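Side-chain contacts in putative tagatose-6-phosphate ketose/aldose isomerase (Escherichia coli, PDB 3C3J), which belongs to the SIS-domain family of proteins and carries two such alpha/beta domains in one chain, each built on a parallel five-stranded sheet: residues 17-20 / 21-24; 26-29 / 30-34; 160-163 / 164-167; 239-242 / 243-247; 333-336 / 337-340. All blocks are in the same frame, centred on the assembly; numbering follows the deposited sequence.

Contact 1 (17-20 / 21-24); sequences EEEI and RHQP
E17 and R21, one helical turn apart, lie side by side and point the same way, joined by a salt bridge at their ends. Both guanidinium N-H groups used here go to the one oxygen E17 OE2: R21 NE stands 2.8 Å from it in a nearly straight bond (164°), while R21 NH2, at 3.3 Å from the same OE2, makes a longer and more bent one. The oxygen lies at the guanidinium edge, close to its plane, and the two flat groups are turned 41° against each other. E17 reaches this point fully extended, its CG anti to the backbone N (chi1 -180°). Behind the charges runs the last regular helical bonding: R21 N to E17 O at 2.9 Å and H22 N to E18 O at 3.1 Å. H22 then leaves helical geometry and occupies the N-cap position of helix 23-49, where one helix gives way to the next; a weak bond, Q23 N to I20 O at 3.3 Å, links the two helices across H22. The H22 ring folds back so that E19 CA sits over its face, 3.7 Å from the ring centroid, a CH-pi contact. Further out, E17 OE1 is bonded to T12 OG1, and R21 NH2 also reaches G212 O while F214 makes a cation-pi contact with R21. Both carboxylate oxygens of E19 accept backbone N-H groups, of R168 and G169. With E17 and R21 both buried, the opposed charges probably stabilise each other, and the further partners would hold the ion pair in place at this junction.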
loop_
_atom_site.group_PDB
_atom_site.type_symbol
_atom_site.label_atom_id
_atom_site.label_comp_id
_atom_site.label_asym_id
_atom_site.label_seq_id
_atom_site.Cartn_x
_atom_site.Cartn_y
_atom_site.Cartn_z
ATOM N N GLU A 17 -23.267 14.600 5.098
ATOM C CA GLU A 17 -23.177 15.268 6.391
ATOM C C GLU A 17 -23.947 14.521 7.471
ATOM O O GLU A 17 -23.449 14.364 8.591
ATOM C CB GLU A 17 -23.654 16.720 6.332
ATOM C CG GLU A 17 -23.543 17.374 7.696
ATOM C CD GLU A 17 -24.014 18.807 7.740
ATOM O OE1 GLU A 17 -24.617 19.284 6.745
ATOM O OE2 GLU A 17 -23.796 19.442 8.792
ATOM N N GLU A 18 -25.161 14.078 7.135
ATOM C CA GLU A 18 -25.984 13.287 8.042
ATOM C C GLU A 18 -25.241 12.033 8.515
ATOM O O GLU A 18 -25.262 11.687 9.686
ATOM C CB GLU A 18 -27.279 12.884 7.341
ATOM C CG GLU A 18 -28.365 12.325 8.279
ATOM C CD GLU A 18 -28.261 10.826 8.559
ATOM O OE1 GLU A 18 -27.879 10.073 7.645
ATOM O OE2 GLU A 18 -28.576 10.400 9.709
ATOM N N GLU A 19 -24.579 11.386 7.565
ATOM C CA GLU A 19 -23.859 10.145 7.793
ATOM C C GLU A 19 -22.586 10.370 8.621
ATOM O O GLU A 19 -22.216 9.542 9.458
ATOM C CB GLU A 19 -23.617 9.445 6.430
ATOM C CG GLU A 19 -24.981 8.886 5.916
ATOM C CD GLU A 19 -25.120 8.669 4.429
ATOM O OE1 GLU A 19 -24.133 8.840 3.646
ATOM O OE2 GLU A 19 -26.278 8.307 4.056
ATOM N N ILE A 20 -21.931 11.494 8.412
ATOM C CA ILE A 20 -20.789 11.856 9.248
ATOM C C ILE A 20 -21.251 12.082 10.681
ATOM O O ILE A 20 -20.689 11.523 11.632
ATOM C CB ILE A 20 -20.052 13.107 8.739
ATOM C CG1 ILE A 20 -19.361 12.816 7.408
ATOM C CG2 ILE A 20 -19.033 13.576 9.787
ATOM C CD1 ILE A 20 -18.949 14.084 6.642
ATOM N N ARG A 21 -22.309 12.874 10.846
ATOM C CA ARG A 21 -22.738 13.264 12.192
ATOM C C ARG A 21 -23.324 12.119 13.030
ATOM O O ARG A 21 -23.219 12.168 14.254
ATOM C CB ARG A 21 -23.718 14.424 12.120
ATOM C CG ARG A 21 -23.089 15.706 11.640
ATOM C CD ARG A 21 -24.102 16.826 11.690
ATOM N NE ARG A 21 -23.575 18.140 11.300
ATOM C CZ ARG A 21 -22.841 18.921 12.092
ATOM N NH1 ARG A 21 -22.462 18.506 13.283
ATOM N NH2 ARG A 21 -22.447 20.117 11.671
ATOM N N HIS A 22 -23.947 11.115 12.403
ATOM C CA HIS A 22 -24.521 9.983 13.151
ATOM C C HIS A 22 -23.538 8.856 13.510
ATOM O O HIS A 22 -23.930 7.829 14.070
ATOM C CB HIS A 22 -25.835 9.463 12.515
ATOM C CG HIS A 22 -25.695 8.664 11.249
ATOM N ND1 HIS A 22 -24.640 7.821 10.977
ATOM C CD2 HIS A 22 -26.550 8.532 10.205
ATOM C CE1 HIS A 22 -24.849 7.217 9.818
ATOM N NE2 HIS A 22 -25.999 7.640 9.326
ATOM N N GLN A 23 -22.254 9.072 13.235
ATOM C CA GLN A 23 -21.227 8.064 13.518
ATOM C C GLN A 23 -21.072 7.654 14.995
ATOM O O GLN A 23 -21.200 6.452 15.294
ATOM C CB GLN A 23 -19.909 8.498 12.920
ATOM C CG GLN A 23 -19.850 8.188 11.433
ATOM C CD GLN A 23 -18.592 8.737 10.798
ATOM O OE1 GLN A 23 -18.341 9.957 10.838
ATOM N NE2 GLN A 23 -17.778 7.855 10.237
ATOM N N PRO A 24 -20.826 8.618 15.915
ATOM C CA PRO A 24 -20.683 8.213 17.325
ATOM C C PRO A 24 -21.863 7.358 17.831
ATOM O O PRO A 24 -21.659 6.312 18.449
ATOM C CB PRO A 24 -20.552 9.568 18.065
ATOM C CG PRO A 24 -20.054 10.470 17.074
ATOM C CD PRO A 24 -20.631 10.072 15.773
#

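Contact 2 (26-29 / 30-34); sequences AWIR and SLTNI
T32 turns its hydroxyl back along the helix toward I28 and R29: chi1 of 65° places OG1 between its own backbone N and carbonyl carbon, and leaves CG2 anti to the carbonyl carbon. This is i to i+4 packing within the long alpha-helix 23-49, whose regular bonds include T32 N to I28 O at 2.9 Å and L31 N to W27 O at 3.0 Å. T32 OG1 stands 3.0 Å from I28 O and 3.2 Å from R29 O, so the hydroxyl is within reach of two successive carbonyl oxygens, and which of them takes its proton is not settled. The methyl CG2 is also close to I28 O, and the I28 carbonyl is thus covered by the backbone N-H, the hydroxyl and the methyl of a single residue. L31 does something similar one position back, its CD1 lying 3.4 Å from W27 O. The polar ends of the other side chains lead elsewhere. S30 carries OG anti to its N (chi1 -168°), where it meets S182 OG of helix 174-187. W27 turns NE1 to T177 OG1 of the same helix, and R29, bent at chi3, takes its NE to E164 in a salt bridge. The helix is therefore pinned to its surroundings by three different polar side chains, while I28 and T32 both touch R198 of helix 198-210. Between those last two side chains, the closest approach is methyl to methyl, I28 CG2 to T32 CG2 at 4.0 Å.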
loop_
_atom_site.group_PDB
_atom_site.type_symbol
_atom_site.label_atom_id
_atom_site.label_comp_id
_atom_site.label_asym_id
_atom_site.label_seq_id
_atom_site.Cartn_x
_atom_site.Cartn_y
_atom_site.Cartn_z
ATOM N N ALA A 26 -23.960 5.566 15.976
ATOM C CA ALA A 26 -23.945 4.285 15.251
ATOM C C ALA A 26 -22.909 3.307 15.837
ATOM O O ALA A 26 -23.168 2.094 15.942
ATOM C CB ALA A 26 -23.709 4.526 13.746
ATOM N N TRP A 27 -21.756 3.830 16.246
ATOM C CA TRP A 27 -20.685 2.992 16.800
ATOM C C TRP A 27 -21.165 2.256 18.043
ATOM O O TRP A 27 -21.002 1.046 18.168
ATOM C CB TRP A 27 -19.456 3.836 17.126
ATOM C CG TRP A 27 -18.873 4.532 15.944
ATOM C CD1 TRP A 27 -19.090 4.222 14.624
ATOM C CD2 TRP A 27 -17.960 5.620 15.954
ATOM N NE1 TRP A 27 -18.399 5.052 13.830
ATOM C CE2 TRP A 27 -17.695 5.941 14.607
ATOM C CE3 TRP A 27 -17.354 6.378 16.964
ATOM C CZ2 TRP A 27 -16.830 6.978 14.237
ATOM C CZ3 TRP A 27 -16.486 7.429 16.591
ATOM C CH2 TRP A 27 -16.231 7.704 15.252
ATOM N N ILE A 28 -21.806 2.988 18.942
ATOM C CA ILE A 28 -22.263 2.424 20.208
ATOM C C ILE A 28 -23.459 1.475 19.999
ATOM O O ILE A 28 -23.531 0.443 20.637
ATOM C CB ILE A 28 -22.507 3.539 21.258
ATOM C CG1 ILE A 28 -21.212 4.308 21.486
ATOM C CG2 ILE A 28 -22.948 2.941 22.578
ATOM C CD1 ILE A 28 -19.979 3.403 21.682
ATOM N N ARG A 29 -24.335 1.799 19.051
ATOM C CA ARG A 29 -25.398 0.922 18.624
ATOM C C ARG A 29 -24.822 -0.397 18.122
ATOM O O ARG A 29 -25.301 -1.458 18.513
ATOM C CB ARG A 29 -26.250 1.588 17.535
ATOM C CG ARG A 29 -27.386 2.405 18.108
ATOM C CD ARG A 29 -28.009 3.374 17.124
ATOM N NE ARG A 29 -28.500 2.804 15.865
ATOM C CZ ARG A 29 -29.621 2.114 15.719
ATOM N NH1 ARG A 29 -29.978 1.697 14.511
ATOM N NH2 ARG A 29 -30.370 1.782 16.765
ATOM N N SER A 30 -23.757 -0.345 17.318
ATOM C CA SER A 30 -23.223 -1.594 16.791
ATOM C C SER A 30 -22.600 -2.446 17.915
ATOM O O SER A 30 -22.817 -3.671 17.966
ATOM C CB SER A 30 -22.200 -1.372 15.690
ATOM O OG SER A 30 -21.965 -2.623 15.071
ATOM N N LEU A 31 -21.824 -1.805 18.790
ATOM C CA LEU A 31 -21.120 -2.524 19.877
ATOM C C LEU A 31 -22.080 -3.083 20.922
ATOM O O LEU A 31 -21.860 -4.180 21.433
ATOM C CB LEU A 31 -20.055 -1.623 20.524
ATOM C CG LEU A 31 -18.670 -1.659 19.827
ATOM C CD1 LEU A 31 -18.767 -1.535 18.304
ATOM C CD2 LEU A 31 -17.684 -0.634 20.418
ATOM N N THR A 32 -23.159 -2.357 21.212
ATOM C CA THR A 32 -24.225 -2.911 22.061
ATOM C C THR A 32 -24.942 -4.102 21.374
ATOM O O THR A 32 -25.277 -5.082 22.023
ATOM C CB THR A 32 -25.204 -1.795 22.640
ATOM O OG1 THR A 32 -25.911 -1.171 21.594
ATOM C CG2 THR A 32 -24.428 -0.722 23.328
ATOM N N ASN A 33 -25.113 -4.057 20.060
ATOM C CA ASN A 33 -25.609 -5.242 19.336
ATOM C C ASN A 33 -24.676 -6.457 19.450
ATOM O O ASN A 33 -25.114 -7.596 19.608
ATOM C CB ASN A 33 -25.842 -4.922 17.877
ATOM C CG ASN A 33 -26.604 -6.005 17.175
ATOM O OD1 ASN A 33 -27.707 -6.384 17.609
ATOM N ND2 ASN A 33 -26.024 -6.539 16.095
ATOM N N ILE A 34 -23.383 -6.203 19.337
ATOM C CA ILE A 34 -22.367 -7.243 19.464
ATOM C C ILE A 34 -22.481 -7.852 20.877
ATOM O O ILE A 34 -22.394 -9.070 21.031
ATOM C CB ILE A 34 -20.961 -6.666 19.153
ATOM C CG1 ILE A 34 -20.824 -6.399 17.652
ATOM C CG2 ILE A 34 -19.830 -7.586 19.691
ATOM C CD1 ILE A 34 -19.498 -5.668 17.285
#

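Contact 3 (160-163 / 164-167); sequences LMPA and ETHD
Between P162 and T165 the chain makes a single tight turn of 3-10 helix, closed by T165 N bonding to P162 O at 3.0 Å, and H166 N follows with a bond to A163 O at 3.2 Å. Both donors stand above the carbonyl planes, the first by 42°. P162 O is gripped a second time by the T165 hydroxyl, OG1 lying 2.7 Å away and in the carbonyl plane. A chi1 of 71° sets OG1 between the T165 backbone N and carbonyl carbon, facing back across the turn, where it also comes 3.2 Å from CB of the selenomethionine M161. The turn opens the loop that leaves 159-160, an outermost strand of the parallel sheet of the first SIS domain, and runs on to helix 174-187. H166 is the centre of an inverse gamma turn, with a weak bond from D167 N to T165 O. E164 bends at chi2 and brings its carboxylate back against CB of P162, OE1 lying 3.3 Å from that atom; its OE2 is held by R29 of helix 23-49. The methyl CG2 of T165 lies 3.7 Å from P162 O.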
loop_
_atom_site.group_PDB
_atom_site.type_symbol
_atom_site.label_atom_id
_atom_site.label_comp_id
_atom_site.label_asym_id
_atom_site.label_seq_id
_atom_site.Cartn_x
_atom_site.Cartn_y
_atom_site.Cartn_z
ATOM N N LEU A 160 -24.467 -7.856 11.001
ATOM C CA LEU A 160 -25.154 -6.744 10.355
ATOM C C LEU A 160 -24.918 -5.436 11.106
ATOM O O LEU A 160 -25.061 -5.389 12.340
ATOM C CB LEU A 160 -26.650 -7.058 10.302
ATOM C CG LEU A 160 -27.528 -6.152 9.443
ATOM C CD1 LEU A 160 -27.131 -6.195 7.964
ATOM C CD2 LEU A 160 -29.017 -6.559 9.643
HETATM N N MSE A 161 -24.586 -4.375 10.378
HETATM C CA MSE A 161 -24.328 -3.063 10.996
HETATM C C MSE A 161 -25.683 -2.376 11.205
HETATM O O MSE A 161 -26.687 -2.811 10.602
HETATM C CB MSE A 161 -23.427 -2.213 10.097
HETATM C CG MSE A 161 -22.060 -2.778 9.854
HETATM SE SE MSE A 161 -21.028 -2.994 11.505
HETATM C CE MSE A 161 -21.475 -4.846 12.054
ATOM N N PRO A 162 -25.738 -1.341 12.072
ATOM C CA PRO A 162 -26.995 -0.602 12.218
ATOM C C PRO A 162 -27.485 -0.013 10.891
ATOM O O PRO A 162 -26.694 0.366 10.027
ATOM C CB PRO A 162 -26.652 0.486 13.246
ATOM C CG PRO A 162 -25.447 -0.113 13.999
ATOM C CD PRO A 162 -24.691 -0.809 12.954
ATOM N N ALA A 163 -28.796 0.021 10.733
ATOM C CA ALA A 163 -29.430 0.401 9.474
ATOM C C ALA A 163 -28.965 1.745 8.927
ATOM O O ALA A 163 -28.795 1.882 7.719
ATOM C CB ALA A 163 -30.933 0.395 9.621
ATOM N N GLU A 164 -28.743 2.733 9.797
ATOM C CA GLU A 164 -28.337 4.063 9.335
ATOM C C GLU A 164 -26.964 4.096 8.687
ATOM O O GLU A 164 -26.630 5.069 8.004
ATOM C CB GLU A 164 -28.382 5.105 10.461
ATOM C CG GLU A 164 -27.286 4.982 11.571
ATOM C CD GLU A 164 -27.657 4.049 12.700
ATOM O OE1 GLU A 164 -28.448 3.118 12.463
ATOM O OE2 GLU A 164 -27.154 4.267 13.835
ATOM N N THR A 165 -26.177 3.047 8.881
ATOM C CA THR A 165 -24.824 3.002 8.316
ATOM C C THR A 165 -24.785 2.467 6.876
ATOM O O THR A 165 -23.711 2.386 6.304
ATOM C CB THR A 165 -23.831 2.191 9.198
ATOM O OG1 THR A 165 -24.142 0.782 9.125
ATOM C CG2 THR A 165 -23.865 2.676 10.635
ATOM N N HIS A 166 -25.932 2.108 6.288
ATOM C CA HIS A 166 -25.980 1.788 4.859
ATOM C C HIS A 166 -25.983 3.139 4.143
ATOM O O HIS A 166 -27.035 3.622 3.717
ATOM C CB HIS A 166 -27.213 0.965 4.502
ATOM C CG HIS A 166 -27.208 0.422 3.094
ATOM N ND1 HIS A 166 -28.043 -0.593 2.689
ATOM C CD2 HIS A 166 -26.448 0.728 2.013
ATOM C CE1 HIS A 166 -27.827 -0.866 1.411
ATOM N NE2 HIS A 166 -26.866 -0.074 0.975
ATOM N N ASP A 167 -24.796 3.750 4.053
ATOM C CA ASP A 167 -24.637 5.136 3.609
ATOM C C ASP A 167 -25.233 5.359 2.222
ATOM O O ASP A 167 -24.976 4.571 1.289
ATOM C CB ASP A 167 -23.156 5.545 3.575
ATOM C CG ASP A 167 -22.509 5.622 4.955
ATOM O OD1 ASP A 167 -23.184 5.966 5.963
ATOM O OD2 ASP A 167 -21.283 5.370 5.016
#

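Contact 4 (239-242 / 243-247); sequences ARES and ALKVL
Helix 235-249 forms the crossover of the beta-alpha-beta unit between strands 226-231 and 255-259, and on it E241 and K245 make a salt bridge one turn apart. K245 NZ donates to E241 OE2 at 2.6 Å, approaching on the syn side of the carboxylate and 19° out of its plane. Neither chain is straight: E241 leaves its backbone with CG anti to N (chi1 173°) and then bends at chi2, whereas K245 bends at both chi2 and chi4, and the two side chains cross, the lysine curving round so that NZ comes to OE2 from near the carboxylate plane. K245 CE accordingly lies 3.2 Å from E241 OE2. The other oxygen, E241 OE1, is bonded to T63 OG1 at the start of helix 63-79, so both carboxylate oxygens are bonded, which should restrict the rotation of the group. K245 NZ has a long, weak ion pair with E248 as well. Beneath the bridge run the backbone bonds of the helix, among them L244 N to R240 O at 2.9 Å and K245 N to E241 O at 3.0 Å. V246 N to S242 O is weak, at 3.4 Å. S242 OG returns to A238 O in the turn before. A243 and V246 pack on A256 of strand 255-259, whereas L244 touches H266 of the second subunit. A243 CB, which packs on that strand, sits 3.5 Å from A239 O.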
loop_
_atom_site.group_PDB
_atom_site.type_symbol
_atom_site.label_atom_id
_atom_site.label_comp_id
_atom_site.label_asym_id
_atom_site.label_seq_id
_atom_site.Cartn_x
_atom_site.Cartn_y
_atom_site.Cartn_z
ATOM N N ALA A 239 -4.717 7.734 6.686
ATOM C CA ALA A 239 -4.250 8.721 5.693
ATOM C C ALA A 239 -4.730 8.388 4.291
ATOM O O ALA A 239 -5.154 9.277 3.563
ATOM C CB ALA A 239 -2.727 8.877 5.740
ATOM N N ARG A 240 -4.707 7.102 3.937
ATOM C CA ARG A 240 -5.154 6.641 2.624
ATOM C C ARG A 240 -6.639 6.870 2.411
ATOM O O ARG A 240 -7.051 7.382 1.347
ATOM C CB ARG A 240 -4.816 5.166 2.453
ATOM C CG ARG A 240 -4.979 4.659 1.038
ATOM C CD ARG A 240 -4.421 3.206 0.994
ATOM N NE ARG A 240 -4.359 2.681 -0.354
ATOM C CZ ARG A 240 -3.897 1.460 -0.639
ATOM N NH1 ARG A 240 -3.493 0.632 0.327
ATOM N NH2 ARG A 240 -3.879 1.047 -1.883
ATOM N N GLU A 241 -7.442 6.527 3.411
ATOM C CA GLU A 241 -8.884 6.820 3.373
ATOM C C GLU A 241 -9.170 8.328 3.270
ATOM O O GLU A 241 -10.078 8.754 2.535
ATOM C CB GLU A 241 -9.540 6.247 4.637
ATOM C CG GLU A 241 -11.019 6.590 4.879
ATOM C CD GLU A 241 -11.935 6.413 3.664
ATOM O OE1 GLU A 241 -11.555 5.725 2.675
ATOM O OE2 GLU A 241 -13.066 6.953 3.728
ATOM N N SER A 242 -8.429 9.114 4.052
ATOM C CA SER A 242 -8.536 10.563 4.045
ATOM C C SER A 242 -8.231 11.128 2.668
ATOM O O SER A 242 -8.961 11.983 2.168
ATOM C CB SER A 242 -7.612 11.167 5.096
ATOM O OG SER A 242 -7.987 10.774 6.396
ATOM N N ALA A 243 -7.166 10.638 2.049
ATOM C CA ALA A 243 -6.797 11.083 0.708
ATOM C C ALA A 243 -7.903 10.704 -0.286
ATOM O O ALA A 243 -8.295 11.520 -1.096
ATOM C CB ALA A 243 -5.437 10.512 0.304
ATOM N N LEU A 244 -8.414 9.469 -0.216
ATOM C CA LEU A 244 -9.422 9.038 -1.177
ATOM C C LEU A 244 -10.715 9.878 -1.054
ATOM O O LEU A 244 -11.343 10.214 -2.067
ATOM C CB LEU A 244 -9.741 7.557 -1.003
ATOM C CG LEU A 244 -10.716 7.018 -2.053
ATOM C CD1 LEU A 244 -10.197 7.284 -3.481
ATOM C CD2 LEU A 244 -10.989 5.538 -1.786
ATOM N N LYS A 245 -11.111 10.218 0.169
ATOM C CA LYS A 245 -12.295 11.056 0.370
ATOM C C LYS A 245 -12.194 12.395 -0.367
ATOM O O LYS A 245 -13.141 12.797 -1.038
ATOM C CB LYS A 245 -12.564 11.318 1.856
ATOM C CG LYS A 245 -13.279 10.211 2.561
ATOM C CD LYS A 245 -14.688 10.125 2.065
ATOM C CE LYS A 245 -15.281 8.793 2.363
ATOM N NZ LYS A 245 -14.624 7.612 1.708
ATOM N N VAL A 246 -11.050 13.062 -0.235
ATOM C CA VAL A 246 -10.772 14.342 -0.923
ATOM C C VAL A 246 -10.876 14.189 -2.413
ATOM O O VAL A 246 -11.462 15.012 -3.123
ATOM C CB VAL A 246 -9.289 14.780 -0.699
ATOM C CG1 VAL A 246 -8.839 15.842 -1.763
ATOM C CG2 VAL A 246 -9.114 15.254 0.679
ATOM N N LEU A 247 -10.268 13.122 -2.893
ATOM C CA LEU A 247 -10.215 12.860 -4.301
ATOM C C LEU A 247 -11.629 12.617 -4.828
ATOM O O LEU A 247 -12.040 13.249 -5.794
ATOM C CB LEU A 247 -9.308 11.679 -4.553
ATOM C CG LEU A 247 -8.761 11.538 -5.938
ATOM C CD1 LEU A 247 -7.713 12.615 -6.268
ATOM C CD2 LEU A 247 -8.179 10.105 -6.002
#

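Contact 5 (333-336 / 337-340); sequences FIDV and EQAF
E337 crosses the side chain of F333 at about a right angle, its carboxylate plane turned 54° from the ring. E337 CB comes closest to the ring, 3.8 Å from F333 CD2, and E337 OE1 lies near F333 CA; with CG beside the backbone N (chi1 -66°) and the chain extended beyond it, the carboxylate reaches the backbone at the start of the helix. There E337 OE1 accepts I334 N at 3.1 Å, on the anti side of the carboxylate. I334 is the N-cap residue and E337 the third residue of helix 335-356, so this is one half of a capping box; the isoleucine side chain cannot supply the other. Instead I334 lays CG1 3.6 Å from E337 OE1, and its carbonyl starts the helix with Q338 N to I334 O at 2.9 Å. The same carboxylate oxygen has a salt bridge to R331, and D335 is tied by its two oxygens to S283 OG and S284 N. One turn on, F340 brings its ring edge to V336 O, with CE2 3.2 Å away; that buried oxygen has no polar partner, and F340 N bonds to E337 O instead. F340 stands edge-to-face with F197 and touches helix 174-187 at T177 and L184, F333 and E337 rest on V200 of helix 198-210, and I334 and V336 lie against W74 of helix 63-79.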
loop_
_atom_site.group_PDB
_atom_site.type_symbol
_atom_site.label_atom_id
_atom_site.label_comp_id
_atom_site.label_asym_id
_atom_site.label_seq_id
_atom_site.Cartn_x
_atom_site.Cartn_y
_atom_site.Cartn_z
ATOM N N PHE A 333 -5.560 7.261 24.206
ATOM C CA PHE A 333 -6.087 6.410 23.150
ATOM C C PHE A 333 -4.913 5.704 22.469
ATOM O O PHE A 333 -3.849 6.292 22.267
ATOM C CB PHE A 333 -6.797 7.242 22.061
ATOM C CG PHE A 333 -8.225 7.634 22.364
ATOM C CD1 PHE A 333 -8.703 7.746 23.667
ATOM C CD2 PHE A 333 -9.080 7.987 21.304
ATOM C CE1 PHE A 333 -10.012 8.139 23.912
ATOM C CE2 PHE A 333 -10.370 8.405 21.534
ATOM C CZ PHE A 333 -10.840 8.491 22.854
ATOM N N ILE A 334 -5.116 4.462 22.068
ATOM C CA ILE A 334 -4.167 3.777 21.214
ATOM C C ILE A 334 -4.428 4.183 19.745
ATOM O O ILE A 334 -5.436 4.849 19.444
ATOM C CB ILE A 334 -4.215 2.254 21.409
ATOM C CG1 ILE A 334 -5.588 1.680 21.053
ATOM C CG2 ILE A 334 -3.816 1.861 22.862
ATOM C CD1 ILE A 334 -5.659 0.122 21.131
ATOM N N ASP A 335 -3.525 3.833 18.834
ATOM C CA ASP A 335 -3.636 4.390 17.488
ATOM C C ASP A 335 -4.876 3.931 16.732
ATOM O O ASP A 335 -5.444 4.709 15.973
ATOM C CB ASP A 335 -2.360 4.203 16.671
ATOM C CG ASP A 335 -1.302 5.270 16.974
ATOM O OD1 ASP A 335 -1.648 6.346 17.534
ATOM O OD2 ASP A 335 -0.113 5.041 16.641
ATOM N N VAL A 336 -5.325 2.700 16.953
ATOM C CA VAL A 336 -6.540 2.256 16.265
ATOM C C VAL A 336 -7.781 3.035 16.759
ATOM O O VAL A 336 -8.749 3.199 16.001
ATOM C CB VAL A 336 -6.771 0.719 16.334
ATOM C CG1 VAL A 336 -5.664 -0.058 15.545
ATOM C CG2 VAL A 336 -6.918 0.214 17.823
ATOM N N GLU A 337 -7.766 3.484 18.020
ATOM C CA GLU A 337 -8.801 4.391 18.550
ATOM C C GLU A 337 -8.702 5.785 17.961
ATOM O O GLU A 337 -9.715 6.347 17.553
ATOM C CB GLU A 337 -8.755 4.446 20.072
ATOM C CG GLU A 337 -9.142 3.090 20.713
ATOM C CD GLU A 337 -9.015 3.101 22.233
ATOM O OE1 GLU A 337 -8.059 3.746 22.719
ATOM O OE2 GLU A 337 -9.850 2.451 22.926
ATOM N N GLN A 338 -7.481 6.324 17.913
ATOM C CA GLN A 338 -7.194 7.617 17.260
ATOM C C GLN A 338 -7.638 7.737 15.806
ATOM O O GLN A 338 -7.973 8.830 15.356
ATOM C CB GLN A 338 -5.687 7.886 17.246
ATOM C CG GLN A 338 -5.085 8.303 18.571
ATOM C CD GLN A 338 -3.925 9.272 18.376
ATOM O OE1 GLN A 338 -2.920 8.978 17.680
ATOM N NE2 GLN A 338 -4.053 10.423 18.971
ATOM N N ALA A 339 -7.560 6.635 15.062
ATOM C CA ALA A 339 -7.941 6.611 13.657
ATOM C C ALA A 339 -9.335 7.223 13.485
ATOM O O ALA A 339 -9.569 7.988 12.562
ATOM C CB ALA A 339 -7.921 5.169 13.098
ATOM N N PHE A 340 -10.242 6.899 14.398
ATOM C CA PHE A 340 -11.621 7.430 14.370
ATOM C C PHE A 340 -11.646 8.966 14.481
ATOM O O PHE A 340 -12.317 9.655 13.706
ATOM C CB PHE A 340 -12.456 6.778 15.466
ATOM C CG PHE A 340 -12.671 5.308 15.241
ATOM C CD1 PHE A 340 -13.779 4.849 14.548
ATOM C CD2 PHE A 340 -11.759 4.383 15.710
ATOM C CE1 PHE A 340 -13.952 3.494 14.329
ATOM C CE2 PHE A 340 -11.935 3.002 15.501
ATOM C CZ PHE A 340 -13.016 2.566 14.806
#

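Overall arrangement
Contacts 1, 2 and 3 cluster on one flank of the chain. Contact 2 follows contact 1 along helix 23-49, their centres 15 Å apart; the centre of contact 3 lies about 11 Å from that of contact 2 and about 12 Å from that of contact 1, and it touches both. E19 CG approaches D167 OD1 at 3.4 Å, and A26 CB meets T165 CG2 at 3.6 Å. Contacts 4 and 5 both lie in the second SIS domain, about 17 Å apart between centres and without touching. Contact 5 joins the cluster through W27 CZ2 and F340 CD1, 3.7 Å apart. Of the five, contact 4 alone touches the second subunit; its nearest atoms stay about 7 Å from contacts 1, 3 and 5.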